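Transcriptional regulator (PDB 3E7Q) probably binds cis-regulatory DNA as a TetR-family transcription factor, its helix-turn-helix domain joined to an all-helical regulatory domain that pairs in a dimer. Local coordinates at residues W154-L166 with W196-R209. Sequence-based numbering, arbitrary orientation.
Sequences WADFDAELAAISL and WVDGLEAGAHRRFR
Helices 159-166 and 196-204 run nearly antiparallel, their axes 151° apart and 12.0 Å at closest approach, with residues 154-158 and 205-209 packed together at one end, in the C-terminal domain of this TetR-family regulator. Where these two parts meet, Asp158 N donates to Phe208 O (3.0 Å), the carbonyl oxygen of the central residue of an inverse gamma turn. Asp158 also N-caps helix 159-179: its OD1 takes Leu161 N from above the carboxylate plane, 3.0 Å away. The Phe208 side chain lies between the two segments, one ring face laid against Ala162 CA and CB while Leu161 CD2 meets its CD1 and Phe157 CE1 touches its CB. On the loop side, Trp154 and His205 stack face to face, the five-membered indole ring over the imidazole with centroids 3.7 Å apart and planes almost parallel. His205 CG sits between its backbone N and carbonyl carbon (chi1 71°), which lays the imidazole over that five-membered ring; His205 CB lies over the face of the six-membered ring of the same indole, a CH-pi contact. Beside the stack, both Leu200 methyls touch Phe157, and CD1 also reaches Trp154 CZ3. Trp196 extends across to helix 159-179, where Leu166 CB and CD1 lie over one indole face and Leu200 CG backs the other. Helix 88-99 packs beside this end through Leu92, against Leu166 and Val197. The second subunit adjoins the contact, with Ile192 of that chain on Ser165 and Asp198 of that chain salt-bridged to Arg207. At the indole edge, Trp196 NE1 makes a weak, bent hydrogen bond to Ser165 OG, 3.3 Å long with an N-H...O angle of 141°.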
ATOM      1  N   TRP B 154      10.180  16.921  24.913  1.00 43.02           N
ATOM      2  CA  TRP B 154       9.560  17.771  23.901  1.00 43.67           C
ATOM      3  C   TRP B 154       8.273  18.355  24.448  1.00 45.63           C
ATOM      4  O   TRP B 154       7.423  17.646  24.954  1.00 46.23           O
ATOM      5  CB  TRP B 154       9.339  16.943  22.645  1.00 42.43           C
ATOM      6  CG  TRP B 154      10.648  16.240  22.181  1.00 39.72           C
ATOM      7  CD1 TRP B 154      11.910  16.621  22.459  1.00 39.83           C
ATOM      8  CD2 TRP B 154      10.760  15.119  21.307  1.00 39.57           C
ATOM      9  NE1 TRP B 154      12.821  15.798  21.849  1.00 38.82           N
ATOM     10  CE2 TRP B 154      12.137  14.844  21.152  1.00 38.85           C
ATOM     11  CE3 TRP B 154       9.831  14.295  20.654  1.00 39.02           C
ATOM     12  CZ2 TRP B 154      12.598  13.788  20.390  1.00 39.72           C
ATOM     13  CZ3 TRP B 154      10.304  13.239  19.877  1.00 38.77           C
ATOM     14  CH2 TRP B 154      11.661  13.000  19.751  1.00 39.93           C
ATOM     15  N   ALA B 155       8.164  19.672  24.373  1.00 47.84           N
ATOM     16  CA  ALA B 155       7.080  20.438  25.004  1.00 49.14           C
ATOM     17  C   ALA B 155       5.664  20.074  24.505  1.00 49.86           C
ATOM     18  O   ALA B 155       4.785  19.670  25.324  1.00 51.43           O
ATOM     19  CB  ALA B 155       7.353  21.992  24.846  1.00 49.32           C
ATOM     20  N   ASP B 156       5.373  20.241  23.229  1.00 49.05           N
ATOM     21  CA  ASP B 156       4.049  19.720  22.774  1.00 49.78           C
ATOM     22  C   ASP B 156       4.167  18.979  21.485  1.00 47.71           C
ATOM     23  O   ASP B 156       4.060  19.529  20.405  1.00 48.17           O
ATOM     24  CB  ASP B 156       2.966  20.753  22.599  1.00 51.16           C
ATOM     25  CG  ASP B 156       3.461  21.982  21.945  1.00 55.25           C
ATOM     26  OD1 ASP B 156       4.278  22.685  22.600  1.00 60.34           O
ATOM     27  OD2 ASP B 156       2.990  22.265  20.815  1.00 61.99           O
ATOM     28  N   PHE B 157       4.383  17.701  21.667  1.00 45.05           N
ATOM     29  CA  PHE B 157       4.626  16.821  20.632  1.00 42.53           C
ATOM     30  C   PHE B 157       3.267  16.203  20.366  1.00 41.74           C
ATOM     31  O   PHE B 157       2.599  15.760  21.288  1.00 40.58           O
ATOM     32  CB  PHE B 157       5.625  15.774  21.116  1.00 40.48           C
ATOM     33  CG  PHE B 157       6.019  14.822  20.055  1.00 39.18           C
ATOM     34  CD1 PHE B 157       6.501  15.299  18.831  1.00 37.85           C
ATOM     35  CD2 PHE B 157       5.850  13.478  20.224  1.00 36.00           C
ATOM     36  CE1 PHE B 157       6.860  14.425  17.834  1.00 36.97           C
ATOM     37  CE2 PHE B 157       6.249  12.625  19.240  1.00 37.13           C
ATOM     38  CZ  PHE B 157       6.752  13.114  18.062  1.00 35.96           C
ATOM     39  N   ASP B 158       2.886  16.171  19.094  1.00 41.48           N
ATOM     40  CA  ASP B 158       1.682  15.472  18.659  1.00 40.14           C
ATOM     41  C   ASP B 158       2.196  14.123  18.233  1.00 39.37           C
ATOM     42  O   ASP B 158       2.556  13.910  17.069  1.00 38.14           O
ATOM     43  CB  ASP B 158       0.985  16.270  17.563  1.00 41.02           C
ATOM     44  CG  ASP B 158      -0.315  15.634  17.061  1.00 44.14           C
ATOM     45  OD1 ASP B 158      -0.698  14.507  17.405  1.00 42.40           O
ATOM     46  OD2 ASP B 158      -0.945  16.304  16.237  1.00 50.66           O
ATOM     47  N   ALA B 159       2.268  13.241  19.243  1.00 38.32           N
ATOM     48  CA  ALA B 159       2.636  11.861  19.114  1.00 38.69           C
ATOM     49  C   ALA B 159       1.651  11.098  18.248  1.00 38.55           C
ATOM     50  O   ALA B 159       2.052  10.165  17.589  1.00 38.80           O
ATOM     51  CB  ALA B 159       2.844  11.180  20.551  1.00 36.33           C
ATOM     52  N   GLU B 160       0.388  11.531  18.181  1.00 39.39           N
ATOM     53  CA  GLU B 160      -0.624  10.913  17.293  1.00 40.49           C
ATOM     54  C   GLU B 160      -0.305  11.112  15.800  1.00 39.17           C
ATOM     55  O   GLU B 160      -0.321  10.154  14.997  1.00 39.20           O
ATOM     56  CB  GLU B 160      -2.022  11.474  17.613  1.00 41.21           C
ATOM     57  CG  GLU B 160      -2.557  11.162  19.021  1.00 45.40           C
ATOM     58  CD  GLU B 160      -3.875  11.910  19.342  1.00 49.54           C
ATOM     59  OE1 GLU B 160      -4.715  12.085  18.408  1.00 65.10           O
ATOM     60  OE2 GLU B 160      -4.104  12.336  20.522  1.00 62.15           O
ATOM     61  N   LEU B 161       0.044  12.349  15.437  1.00 37.60           N
ATOM     62  CA  LEU B 161       0.422  12.657  14.099  1.00 37.30           C
ATOM     63  C   LEU B 161       1.733  12.049  13.714  1.00 36.43           C
ATOM     64  O   LEU B 161       1.828  11.500  12.607  1.00 35.74           O
ATOM     65  CB  LEU B 161       0.393  14.160  13.849  1.00 39.19           C
ATOM     66  CG  LEU B 161       0.344  14.612  12.386  1.00 42.29           C
ATOM     67  CD1 LEU B 161      -1.006  14.233  11.690  1.00 39.82           C
ATOM     68  CD2 LEU B 161       0.659  16.063  12.350  1.00 41.63           C
ATOM     69  N   ALA B 162       2.704  12.075  14.653  1.00 35.43           N
ATOM     70  CA  ALA B 162       3.981  11.375  14.515  1.00 34.60           C
ATOM     71  C   ALA B 162       3.777   9.884  14.255  1.00 34.41           C
ATOM     72  O   ALA B 162       4.449   9.285  13.425  1.00 33.86           O
ATOM     73  CB  ALA B 162       4.877  11.642  15.752  1.00 34.27           C
ATOM     74  N   ALA B 163       2.841   9.270  14.963  1.00 35.63           N
ATOM     75  CA  ALA B 163       2.576   7.843  14.793  1.00 36.08           C
ATOM     76  C   ALA B 163       1.943   7.541  13.397  1.00 35.76           C
ATOM     77  O   ALA B 163       2.245   6.548  12.791  1.00 37.87           O
ATOM     78  CB  ALA B 163       1.740   7.299  15.962  1.00 35.27           C
ATOM     79  N   ILE B 164       1.081   8.400  12.893  1.00 34.82           N
ATOM     80  CA  ILE B 164       0.590   8.268  11.561  1.00 35.08           C
ATOM     81  C   ILE B 164       1.755   8.330  10.542  1.00 35.89           C
ATOM     82  O   ILE B 164       1.777   7.554   9.590  1.00 36.43           O
ATOM     83  CB  ILE B 164      -0.508   9.341  11.199  1.00 35.29           C
ATOM     84  CG1 ILE B 164      -1.805   9.031  11.946  1.00 35.27           C
ATOM     85  CG2 ILE B 164      -0.686   9.482   9.615  1.00 30.55           C
ATOM     86  CD1 ILE B 164      -2.733  10.234  12.163  1.00 34.05           C
ATOM     87  N   SER B 165       2.734   9.184  10.771  1.00 36.23           N
ATOM     88  CA  SER B 165       3.863   9.335   9.853  1.00 36.13           C
ATOM     89  C   SER B 165       4.719   8.076   9.811  1.00 37.45           C
ATOM     90  O   SER B 165       5.102   7.562   8.744  1.00 38.01           O
ATOM     91  CB  SER B 165       4.710  10.535  10.298  1.00 35.68           C
ATOM     92  OG  SER B 165       5.827  10.749   9.436  1.00 34.07           O
ATOM     93  N   LEU B 166       5.103   7.630  10.992  1.00 38.72           N
ATOM     94  CA  LEU B 166       5.872   6.438  11.115  1.00 39.45           C
ATOM     95  C   LEU B 166       5.138   5.146  10.576  1.00 40.01           C
ATOM     96  O   LEU B 166       5.771   4.327   9.904  1.00 39.49           O
ATOM     97  CB  LEU B 166       6.348   6.261  12.578  1.00 39.83           C
ATOM     98  CG  LEU B 166       7.339   5.101  12.810  1.00 38.87           C
ATOM     99  CD1 LEU B 166       8.614   5.217  11.876  1.00 39.43           C
ATOM    100  CD2 LEU B 166       7.701   4.981  14.307  1.00 39.07           C
ATOM    101  N   TRP B 196      14.496   8.126  10.283  1.00 40.21           N
ATOM    102  CA  TRP B 196      13.321   8.908  10.581  1.00 40.14           C
ATOM    103  C   TRP B 196      13.259   9.387  12.051  1.00 39.12           C
ATOM    104  O   TRP B 196      12.918  10.528  12.348  1.00 38.30           O
ATOM    105  CB  TRP B 196      12.090   8.026  10.322  1.00 40.87           C
ATOM    106  CG  TRP B 196      10.814   8.713  10.527  1.00 40.84           C
ATOM    107  CD1 TRP B 196      10.137   9.375   9.583  1.00 42.71           C
ATOM    108  CD2 TRP B 196      10.009   8.799  11.743  1.00 39.83           C
ATOM    109  NE1 TRP B 196       8.970   9.870  10.103  1.00 45.01           N
ATOM    110  CE2 TRP B 196       8.872   9.558  11.423  1.00 40.57           C
ATOM    111  CE3 TRP B 196      10.149   8.331  13.043  1.00 40.09           C
ATOM    112  CZ2 TRP B 196       7.877   9.879  12.351  1.00 42.01           C
ATOM    113  CZ3 TRP B 196       9.154   8.641  13.974  1.00 42.44           C
ATOM    114  CH2 TRP B 196       8.018   9.397  13.610  1.00 41.02           C
ATOM    115  N   VAL B 197      13.475   8.449  12.956  1.00 38.90           N
ATOM    116  CA  VAL B 197      13.571   8.771  14.394  1.00 38.84           C
ATOM    117  C   VAL B 197      14.669   9.763  14.659  1.00 38.79           C
ATOM    118  O   VAL B 197      14.459  10.689  15.436  1.00 36.79           O
ATOM    119  CB  VAL B 197      13.764   7.502  15.302  1.00 37.86           C
ATOM    120  CG1 VAL B 197      13.652   7.850  16.745  1.00 34.11           C
ATOM    121  CG2 VAL B 197      12.724   6.405  14.926  1.00 38.30           C
ATOM    122  N   ASP B 198      15.826   9.567  14.006  1.00 39.58           N
ATOM    123  CA  ASP B 198      16.940  10.517  14.107  1.00 40.35           C
ATOM    124  C   ASP B 198      16.468  11.907  13.738  1.00 41.35           C
ATOM    125  O   ASP B 198      16.781  12.881  14.417  1.00 41.18           O
ATOM    126  CB  ASP B 198      18.101  10.198  13.147  1.00 41.01           C
ATOM    127  CG  ASP B 198      18.906   8.969  13.525  1.00 40.91           C
ATOM    128  OD1 ASP B 198      18.747   8.385  14.607  1.00 40.27           O
ATOM    129  OD2 ASP B 198      19.739   8.586  12.685  1.00 43.31           O
ATOM    130  N   GLY B 199      15.767  11.989  12.613  1.00 42.37           N
ATOM    131  CA  GLY B 199      15.166  13.233  12.138  1.00 42.43           C
ATOM    132  C   GLY B 199      14.305  13.958  13.156  1.00 41.78           C
ATOM    133  O   GLY B 199      14.512  15.124  13.407  1.00 41.60           O
ATOM    134  N   LEU B 200      13.329  13.264  13.712  1.00 41.70           N
ATOM    135  CA  LEU B 200      12.608  13.759  14.889  1.00 42.59           C
ATOM    136  C   LEU B 200      13.488  14.279  15.982  1.00 41.89           C
ATOM    137  O   LEU B 200      13.372  15.386  16.384  1.00 40.83           O
ATOM    138  CB  LEU B 200      11.800  12.653  15.526  1.00 43.23           C
ATOM    139  CG  LEU B 200      10.383  12.348  15.130  1.00 44.08           C
ATOM    140  CD1 LEU B 200       9.834  11.412  16.236  1.00 45.88           C
ATOM    141  CD2 LEU B 200       9.504  13.535  14.998  1.00 44.27           C
ATOM    142  N   GLU B 201      14.397  13.445  16.457  1.00 42.76           N
ATOM    143  CA  GLU B 201      15.263  13.830  17.555  1.00 42.80           C
ATOM    144  C   GLU B 201      16.159  15.036  17.251  1.00 41.67           C
ATOM    145  O   GLU B 201      16.488  15.800  18.176  1.00 39.27           O
ATOM    146  CB  GLU B 201      16.114  12.646  18.004  1.00 43.08           C
ATOM    147  CG  GLU B 201      15.333  11.526  18.617  1.00 47.78           C
ATOM    148  CD  GLU B 201      16.050  10.960  19.807  1.00 54.29           C
ATOM    149  OE1 GLU B 201      16.833   9.978  19.667  1.00 56.35           O
ATOM    150  OE2 GLU B 201      15.875  11.558  20.901  1.00 61.63           O
ATOM    151  N   ALA B 202      16.522  15.205  15.971  1.00 41.04           N
ATOM    152  CA  ALA B 202      17.395  16.292  15.537  1.00 40.80           C
ATOM    153  C   ALA B 202      16.651  17.618  15.516  1.00 40.95           C
ATOM    154  O   ALA B 202      17.274  18.653  15.579  1.00 41.38           O
ATOM    155  CB  ALA B 202      18.047  16.002  14.190  1.00 40.50           C
ATOM    156  N   GLY B 203      15.326  17.581  15.475  1.00 41.27           N
ATOM    157  CA  GLY B 203      14.501  18.784  15.654  1.00 41.05           C
ATOM    158  C   GLY B 203      13.177  18.765  14.899  1.00 41.29           C
ATOM    159  O   GLY B 203      12.333  19.613  15.124  1.00 40.80           O
ATOM    160  N   ALA B 204      12.977  17.756  14.049  1.00 40.97           N
ATOM    161  CA  ALA B 204      11.759  17.599  13.312  1.00 41.39           C
ATOM    162  C   ALA B 204      10.491  17.398  14.156  1.00 42.05           C
ATOM    163  O   ALA B 204       9.380  17.569  13.635  1.00 39.84           O
ATOM    164  CB  ALA B 204      11.916  16.447  12.285  1.00 42.19           C
ATOM    165  N   HIS B 205      10.672  17.022  15.426  1.00 42.58           N
ATOM    166  CA  HIS B 205       9.590  16.902  16.387  1.00 44.04           C
ATOM    167  C   HIS B 205       8.851  18.256  16.555  1.00 44.88           C
ATOM    168  O   HIS B 205       7.669  18.267  16.877  1.00 44.96           O
ATOM    169  CB  HIS B 205      10.125  16.401  17.755  1.00 43.59           C
ATOM    170  CG  HIS B 205      10.954  17.409  18.497  1.00 42.47           C
ATOM    171  ND1 HIS B 205      10.401  18.437  19.225  1.00 42.12           N
ATOM    172  CD2 HIS B 205      12.290  17.541  18.633  1.00 40.85           C
ATOM    173  CE1 HIS B 205      11.354  19.171  19.759  1.00 39.31           C
ATOM    174  NE2 HIS B 205      12.512  18.648  19.415  1.00 42.93           N
ATOM    175  N   ARG B 206       9.558  19.374  16.309  1.00 45.76           N
ATOM    176  CA  ARG B 206       8.958  20.711  16.275  1.00 46.72           C
ATOM    177  C   ARG B 206       7.878  20.952  15.203  1.00 47.12           C
ATOM    178  O   ARG B 206       6.923  21.722  15.430  1.00 48.23           O
ATOM    179  CB  ARG B 206      10.048  21.771  16.185  1.00 46.74           C
ATOM    180  CG  ARG B 206      10.834  21.842  17.498  1.00 47.58           C
ATOM    181  CD  ARG B 206      11.879  22.931  17.527  1.00 50.36           C
ATOM    182  NE  ARG B 206      12.659  22.961  16.287  1.00 55.45           N
ATOM    183  CZ  ARG B 206      13.917  22.526  16.155  1.00 58.72           C
ATOM    184  NH1 ARG B 206      14.582  22.017  17.203  1.00 60.02           N
ATOM    185  NH2 ARG B 206      14.531  22.607  14.960  1.00 58.53           N
ATOM    186  N   ARG B 207       7.985  20.274  14.068  1.00 46.45           N
ATOM    187  CA  ARG B 207       6.945  20.339  13.077  1.00 46.37           C
ATOM    188  C   ARG B 207       5.671  19.592  13.571  1.00 46.01           C
ATOM    189  O   ARG B 207       4.572  19.893  13.139  1.00 45.56           O
ATOM    190  CB  ARG B 207       7.496  19.813  11.735  1.00 45.49           C
ATOM    191  CG  ARG B 207       6.446  19.748  10.585  1.00 47.39           C
ATOM    192  CD  ARG B 207       6.135  21.124   9.991  1.00 46.40           C
ATOM    193  NE  ARG B 207       7.308  21.587   9.299  1.00 45.66           N
ATOM    194  CZ  ARG B 207       7.335  22.459   8.300  1.00 46.39           C
ATOM    195  NH1 ARG B 207       6.222  22.977   7.825  1.00 44.62           N
ATOM    196  NH2 ARG B 207       8.514  22.742   7.732  1.00 44.65           N
ATOM    197  N   PHE B 208       5.790  18.662  14.503  1.00 47.05           N
ATOM    198  CA  PHE B 208       4.598  17.993  15.050  1.00 48.39           C
ATOM    199  C   PHE B 208       3.915  18.801  16.181  1.00 50.58           C
ATOM    200  O   PHE B 208       3.893  18.411  17.363  1.00 50.66           O
ATOM    201  CB  PHE B 208       4.919  16.535  15.453  1.00 45.28           C
ATOM    202  CG  PHE B 208       5.251  15.649  14.277  1.00 43.79           C
ATOM    203  CD1 PHE B 208       4.231  15.073  13.497  1.00 39.26           C
ATOM    204  CD2 PHE B 208       6.560  15.457  13.881  1.00 39.45           C
ATOM    205  CE1 PHE B 208       4.504  14.298  12.359  1.00 39.07           C
ATOM    206  CE2 PHE B 208       6.846  14.618  12.769  1.00 39.52           C
ATOM    207  CZ  PHE B 208       5.792  14.060  12.003  1.00 39.55           C
ATOM    208  N   ARG B 209       3.357  19.934  15.765  1.00 54.68           N
ATOM    209  CA  ARG B 209       2.436  20.802  16.561  1.00 57.38           C
ATOM    210  C   ARG B 209       1.345  21.591  15.743  1.00 59.81           C
ATOM    211  O   ARG B 209       0.423  22.177  16.393  1.00 61.63           O
ATOM    212  CB  ARG B 209       3.183  21.899  17.361  1.00 57.39           C
ATOM    213  CG  ARG B 209       4.651  21.686  17.805  1.00 60.53           C
ATOM    214  CD  ARG B 209       5.291  23.070  17.607  1.00 63.90           C
ATOM    215  NE  ARG B 209       6.681  23.302  18.021  1.00 63.95           N
ATOM    216  CZ  ARG B 209       7.398  24.368  17.619  1.00 64.73           C
ATOM    217  NH1 ARG B 209       6.875  25.262  16.764  1.00 62.55           N
ATOM    218  NH2 ARG B 209       8.651  24.554  18.061  1.00 66.96           N
TER